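Side-chain contacts in neuraminidase (Influenza A virus, PDB 4GDI), which forms a tetrameric, neuraminidase-like beta-propeller of a bat virus, with a diverged putative active site, and may remove terminal sialic acids: residues Y177-N181 against G182-R186; L225-T228 against K229-Y233; I153-G157 against S158-I162. All coordinates share one frame; numbering follows the deposited sequence.

Interaction 1: Y177-N181 against G182-R186; sequences YELQN and GTVQR. With NAG (2-acetamido-2-deoxy-beta-D-glucopyranose), chain O.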
# COMPACT_ATOMS: atom_id res chain seq x y z
N TYR A 177 13.91 26.04 21.08
CA TYR A 177 14.75 24.89 21.35
C TYR A 177 15.57 24.53 20.10
O TYR A 177 15.04 24.48 18.99
CB TYR A 177 13.89 23.71 21.77
CG TYR A 177 13.50 23.74 23.23
CD1 TYR A 177 12.44 24.51 23.68
CD2 TYR A 177 14.20 22.99 24.15
CE1 TYR A 177 12.09 24.52 25.02
CE2 TYR A 177 13.88 23.00 25.49
CZ TYR A 177 12.82 23.76 25.92
OH TYR A 177 12.50 23.74 27.26
N GLU A 178 16.87 24.30 20.28
CA GLU A 178 17.67 23.76 19.20
C GLU A 178 17.92 22.27 19.43
O GLU A 178 18.39 21.89 20.50
CB GLU A 178 19.02 24.48 19.10
CG GLU A 178 19.90 23.87 18.03
CD GLU A 178 21.28 24.51 17.97
OE1 GLU A 178 21.56 25.41 18.78
OE2 GLU A 178 22.08 24.09 17.11
N LEU A 179 17.61 21.45 18.43
CA LEU A 179 17.79 20.00 18.50
C LEU A 179 18.79 19.53 17.46
O LEU A 179 18.92 20.12 16.39
CB LEU A 179 16.46 19.29 18.24
CG LEU A 179 15.24 19.87 18.93
CD1 LEU A 179 14.00 19.04 18.57
CD2 LEU A 179 15.47 19.93 20.43
N GLN A 180 19.52 18.46 17.80
CA GLN A 180 20.33 17.72 16.83
C GLN A 180 20.11 16.23 17.10
O GLN A 180 20.17 15.78 18.24
CB GLN A 180 21.82 18.11 16.93
CG GLN A 180 22.15 19.48 16.33
CD GLN A 180 23.64 19.84 16.41
OE1 GLN A 180 24.51 18.97 16.33
NE2 GLN A 180 23.93 21.13 16.56
N ASN A 181 19.81 15.47 16.06
CA ASN A 181 19.45 14.07 16.26
C ASN A 181 18.45 13.92 17.40
O ASN A 181 18.55 13.00 18.21
CB ASN A 181 20.70 13.24 16.58
CG ASN A 181 21.74 13.33 15.50
OD1 ASN A 181 21.40 13.47 14.32
ND2 ASN A 181 23.01 13.23 15.89
N GLY A 182 17.49 14.84 17.49
CA GLY A 182 16.41 14.70 18.45
C GLY A 182 16.79 14.97 19.89
O GLY A 182 16.05 14.64 20.81
N THR A 183 17.94 15.61 20.08
CA THR A 183 18.49 15.86 21.41
C THR A 183 18.64 17.35 21.63
O THR A 183 19.27 18.04 20.81
CB THR A 183 19.87 15.19 21.57
OG1 THR A 183 19.78 13.81 21.20
CG2 THR A 183 20.36 15.30 23.01
N VAL A 184 18.11 17.85 22.73
CA VAL A 184 18.20 19.27 23.04
C VAL A 184 19.67 19.67 23.22
O VAL A 184 20.37 19.12 24.06
CB VAL A 184 17.41 19.61 24.31
CG1 VAL A 184 17.59 21.08 24.68
CG2 VAL A 184 15.94 19.29 24.09
N GLN A 185 20.12 20.61 22.40
CA GLN A 185 21.47 21.16 22.50
C GLN A 185 21.49 22.38 23.40
O GLN A 185 22.35 22.51 24.27
CB GLN A 185 21.99 21.55 21.11
CG GLN A 185 21.94 20.40 20.13
CD GLN A 185 22.83 19.24 20.56
OE1 GLN A 185 24.05 19.35 20.54
NE2 GLN A 185 22.22 18.13 20.95
N ARG A 186 20.54 23.27 23.19
CA ARG A 186 20.36 24.42 24.04
C ARG A 186 18.99 25.02 23.79
O ARG A 186 18.26 24.58 22.90
CB ARG A 186 21.46 25.45 23.81
CG ARG A 186 21.56 25.90 22.39
CD ARG A 186 22.81 26.72 22.12
NE ARG A 186 23.02 26.79 20.68
CZ ARG A 186 23.75 27.70 20.05
NH1 ARG A 186 24.37 28.67 20.71
NH2 ARG A 186 23.85 27.64 18.73
C1 NAG O . 23.94 12.94 14.83
C2 NAG O . 25.31 13.36 15.35
C3 NAG O . 26.36 13.15 14.24
C4 NAG O . 26.34 11.69 13.82
C5 NAG O . 24.92 11.28 13.47
C6 NAG O . 24.85 9.79 13.14
C7 NAG O . 25.27 14.96 17.20
C8 NAG O . 26.10 16.12 17.68
N2 NAG O . 25.29 14.72 15.88
O3 NAG O . 27.64 13.52 14.70
O4 NAG O . 27.21 11.46 12.72
O5 NAG O . 24.04 11.56 14.54
O6 NAG O . 23.79 9.56 12.24
O7 NAG O . 24.61 14.31 18.00
O HOH W 1 23.03 26.11 15.76
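Glu178 and Arg186 illustrate how a strand pair can carry a salt bridge on one face and apolar packing on the other. OE1 of Glu178 meets NE of Arg186 at 2.8 Å, at the edge of the guanidinium and close to its plane, while NH2 of Arg186 adds only a weak bond to that oxygen. The carboxylate and guanidinium planes are turned 43° apart. Glu178 is fully extended, with CG anti to the backbone N (chi1 177°), and its OE2 accepts a hydrogen bond from a water 2.6 Å away. Beside it, Gln185 bends back at chi2, stacking its amide on that of Gln180 and sending NE2 to Thr183 O at 3.0 Å. That carbonyl is gripped twice, since Gln180 N reaches it from the opposite face of its plane. On the reverse side, Leu179 CD2 touches Val184 CG2 at 3.7 Å, and Val184 CG1 sits at the edge of the Tyr177 ring. Further out, Ser158 bonds OE2 of Glu178 and Glu230 is a second partner of Arg186. A beta bulge follows Glu178. A type I' turn, with Gly182 and Asn181 at its corners, the latter bonded through ND2 to C1 of an N-linked GlcNAc, closes this outer hairpin of a propeller blade.

Interaction 2: L225-T228 against K229-Y233; sequences LRFT and KELNY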
# COMPACT_ATOMS: atom_id res chain seq x y z
N LEU A 225 8.67 36.75 14.54
CA LEU A 225 9.94 36.41 15.15
C LEU A 225 10.95 36.13 14.04
O LEU A 225 10.64 35.46 13.06
CB LEU A 225 9.77 35.19 16.05
CG LEU A 225 11.03 34.52 16.59
CD1 LEU A 225 11.75 35.37 17.62
CD2 LEU A 225 10.66 33.14 17.16
N ARG A 226 12.15 36.68 14.19
CA ARG A 226 13.26 36.39 13.29
C ARG A 226 14.40 35.94 14.17
O ARG A 226 14.74 36.63 15.14
CB ARG A 226 13.70 37.65 12.54
CG ARG A 226 12.62 38.27 11.66
CD ARG A 226 12.86 39.76 11.48
NE ARG A 226 11.85 40.37 10.64
CZ ARG A 226 11.75 41.68 10.43
NH1 ARG A 226 12.59 42.52 11.03
NH2 ARG A 226 10.82 42.15 9.62
N PHE A 227 14.99 34.80 13.85
CA PHE A 227 16.13 34.34 14.64
C PHE A 227 17.15 33.58 13.81
O PHE A 227 16.86 33.17 12.69
CB PHE A 227 15.66 33.55 15.87
CG PHE A 227 15.07 32.19 15.59
CD1 PHE A 227 15.86 31.06 15.59
CD2 PHE A 227 13.69 32.03 15.43
CE1 PHE A 227 15.32 29.80 15.39
CE2 PHE A 227 13.14 30.77 15.24
CZ PHE A 227 13.95 29.66 15.22
N THR A 228 18.35 33.46 14.35
CA THR A 228 19.47 32.81 13.67
C THR A 228 19.72 31.41 14.22
O THR A 228 19.15 31.01 15.25
CB THR A 228 20.77 33.61 13.83
OG1 THR A 228 21.24 33.50 15.18
CG2 THR A 228 20.58 35.10 13.47
N LYS A 229 20.58 30.68 13.53
CA LYS A 229 21.06 29.39 14.00
C LYS A 229 21.71 29.49 15.37
O LYS A 229 21.81 28.49 16.07
CB LYS A 229 22.09 28.82 13.02
CG LYS A 229 21.52 27.95 11.93
CD LYS A 229 22.64 27.23 11.18
CE LYS A 229 22.91 25.85 11.77
NZ LYS A 229 24.21 25.30 11.31
N GLU A 230 22.17 30.68 15.75
CA GLU A 230 22.82 30.87 17.05
C GLU A 230 21.85 31.34 18.14
O GLU A 230 22.26 31.65 19.26
CB GLU A 230 23.96 31.87 16.90
CG GLU A 230 25.01 31.44 15.88
CD GLU A 230 25.60 30.04 16.16
OE1 GLU A 230 25.68 29.61 17.35
OE2 GLU A 230 25.98 29.37 15.18
N LEU A 231 20.56 31.41 17.80
CA LEU A 231 19.49 31.78 18.72
C LEU A 231 19.48 33.25 19.08
O LEU A 231 18.82 33.65 20.03
CB LEU A 231 19.49 30.93 20.00
CG LEU A 231 19.39 29.43 19.71
CD1 LEU A 231 19.19 28.63 20.99
CD2 LEU A 231 18.27 29.14 18.73
N ASN A 232 20.18 34.07 18.30
CA ASN A 232 19.93 35.49 18.32
C ASN A 232 18.60 35.78 17.66
O ASN A 232 18.20 35.08 16.74
CB ASN A 232 21.06 36.24 17.64
CG ASN A 232 22.25 36.33 18.54
OD1 ASN A 232 22.13 36.79 19.66
ND2 ASN A 232 23.39 35.86 18.08
N TYR A 233 17.88 36.80 18.14
CA TYR A 233 16.51 36.98 17.69
C TYR A 233 16.01 38.41 17.84
O TYR A 233 16.59 39.24 18.55
CB TYR A 233 15.56 36.03 18.44
CG TYR A 233 15.24 36.52 19.83
CD1 TYR A 233 16.05 36.18 20.91
CD2 TYR A 233 14.13 37.33 20.07
CE1 TYR A 233 15.78 36.64 22.19
CE2 TYR A 233 13.85 37.79 21.35
CZ TYR A 233 14.68 37.44 22.41
OH TYR A 233 14.43 37.87 23.68
O HOH W 2 23.42 35.03 15.25
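Thr228 folds its side chain back over the turn that begins with it, serving Glu230 and Asn232. From CB, whose near neighbour Lys229 N is simply the next link of the chain, the two branches part. The methyl CG2 lies 4.0 Å from the carbonyl O of Asn232. The hydroxyl goes the other way, held between the backbone N and the carbonyl carbon (chi1 71°), and this brings OG1 to within 3.0 Å of Glu230 N, from which it accepts a hydrogen bond, an ST turn. A water 2.7 Å from OG1 accepts from ND2 of Asn232 and so bridges the two side chains, beside a weak bond to OG1 from the backbone N of Asn232. The backbone of Thr228 completes the grip: its N donates to Asn232 O at 2.9 Å, and its O accepts from Leu231 N. Where the chain enters and leaves the turn, Phe227 CB packs on Tyr233 CB at 3.6 Å, and Leu225 CD1 reaches Tyr233 CD2 at 3.9 Å. Outside the pair, Lys229 and Glu230 point their charges to Glu156 and Arg186. With Leu231 at positive phi (72°), the arrangement is a type I turn followed by a G1 bulge, the tight hairpin joining the outer strands of a propeller blade.

Interaction 3: I153-G157 against S158-I162; sequences ICIEG and SCFVI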
# COMPACT_ATOMS: atom_id res chain seq x y z
N ILE A 153 11.85 23.58 12.04
CA ILE A 153 12.73 24.09 11.01
C ILE A 153 14.12 23.49 11.14
O ILE A 153 14.79 23.67 12.16
CB ILE A 153 12.86 25.63 11.13
CG1 ILE A 153 11.50 26.30 10.90
CG2 ILE A 153 13.84 26.16 10.12
CD1 ILE A 153 10.84 25.89 9.58
N CYS A 154 14.56 22.78 10.09
CA CYS A 154 15.90 22.15 10.08
C CYS A 154 16.86 22.87 9.14
O CYS A 154 16.52 23.20 8.01
CB CYS A 154 15.80 20.68 9.70
SG CYS A 154 14.88 19.67 10.87
N ILE A 155 18.07 23.14 9.64
CA ILE A 155 19.14 23.74 8.86
C ILE A 155 20.43 22.98 9.12
O ILE A 155 20.93 22.98 10.25
CB ILE A 155 19.40 25.21 9.27
CG1 ILE A 155 18.13 26.03 9.21
CG2 ILE A 155 20.44 25.85 8.36
CD1 ILE A 155 18.35 27.43 9.72
N GLU A 156 20.96 22.31 8.10
CA GLU A 156 22.24 21.61 8.23
C GLU A 156 22.28 20.69 9.45
O GLU A 156 23.28 20.63 10.12
CB GLU A 156 23.39 22.62 8.33
CG GLU A 156 23.66 23.38 7.04
CD GLU A 156 24.18 24.80 7.27
OE1 GLU A 156 24.42 25.18 8.43
OE2 GLU A 156 24.33 25.55 6.27
N GLY A 157 21.19 20.00 9.74
CA GLY A 157 21.19 19.04 10.83
C GLY A 157 20.75 19.57 12.18
O GLY A 157 20.49 18.78 13.08
N SER A 158 20.69 20.89 12.34
CA SER A 158 20.09 21.47 13.55
C SER A 158 18.62 21.82 13.30
O SER A 158 18.30 22.52 12.34
CB SER A 158 20.83 22.75 13.96
OG SER A 158 22.18 22.50 14.33
N CYS A 159 17.72 21.35 14.16
CA CYS A 159 16.29 21.63 14.02
C CYS A 159 15.78 22.54 15.15
O CYS A 159 16.09 22.33 16.32
CB CYS A 159 15.50 20.32 13.98
SG CYS A 159 15.96 19.23 12.58
N PHE A 160 14.98 23.54 14.79
CA PHE A 160 14.53 24.53 15.76
C PHE A 160 13.01 24.50 15.88
O PHE A 160 12.30 24.32 14.89
CB PHE A 160 14.98 25.91 15.33
CG PHE A 160 16.46 26.03 15.14
CD1 PHE A 160 17.06 25.61 13.97
CD2 PHE A 160 17.26 26.57 16.15
CE1 PHE A 160 18.45 25.71 13.79
CE2 PHE A 160 18.65 26.67 15.98
CZ PHE A 160 19.23 26.23 14.80
N VAL A 161 12.50 24.65 17.10
CA VAL A 161 11.07 24.67 17.32
C VAL A 161 10.75 25.61 18.47
O VAL A 161 11.55 25.75 19.40
CB VAL A 161 10.53 23.28 17.62
CG1 VAL A 161 11.14 22.73 18.91
CG2 VAL A 161 9.03 23.28 17.70
N ILE A 162 9.61 26.28 18.38
CA ILE A 162 9.13 27.14 19.45
C ILE A 162 8.25 26.32 20.40
O ILE A 162 7.28 25.70 19.97
CB ILE A 162 8.29 28.33 18.92
CG1 ILE A 162 9.06 29.10 17.83
CG2 ILE A 162 7.91 29.27 20.05
CD1 ILE A 162 10.42 29.54 18.25
O HOH W 3 24.02 22.53 11.99
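Ser158, Phe160 and Ile153 give up the most surface in this beta hairpin with a two-residue loop, whose type I' turn from Ile155 to Ser158 joins the two innermost strands of a propeller blade. Ile153 and Phe160 form a hydrogen-bonded pair at its open end: Phe160 N donates to Ile153 O over a short 2.6 Å, and Ile153 N returns a nearly straight bond (173°) to Phe160 O. The ring of Phe160 swings beside its own backbone N, anti to the carbonyl carbon (chi1 -57°), which lays its edge near Ile153 O, with CD1 3.5 Å from that oxygen. Ile155 CD1 approaches the same ring more loosely, and Leu231 and Glu178 pack against Phe160 from outside the hairpin. At the turn, Ser158 is tied to Ile155 by a reciprocal pair of backbone bonds: its O accepts from Ile155 N at 2.8 Å, and its N donates to Ile155 O. Its hydroxyl does different work. OG lies 3.0 Å from a water that donates to Glu156 O, and OG is hydrogen-bonded to OE2 of Glu178 on the next strand. Gly157 takes a positive phi in the turn. Between the two hydrogen-bonded pairs, on the opposite face from Phe160, the non-hydrogen-bonded Cys154 and Cys159 are joined by a cross-strand disulfide, SG to SG 2.1 Å, with a chi3 of 100°.

How the interactions relate
The three turns show how one hairpin plan adapts to its place in a propeller. Interactions 1 and 3 close opposite edges of a single four-stranded blade, their middle strands joined by backbone bonds such as Leu179 N to Cys159 O. Interaction 2 belongs to the next blade. Interaction 3 is buried and is held by backbone bonds and a disulfide, whereas 1 and 2 are partly exposed and depend more on charge, amides and water. Both type I' turns contrast with the bulged type I turn of interaction 2. That hairpin bridges the blades with apolar as well as charged contacts: Leu225 CD2 packs on Ile162 CD1 of interaction 3, and Leu231 CD1 on Arg186 CG of interaction 1.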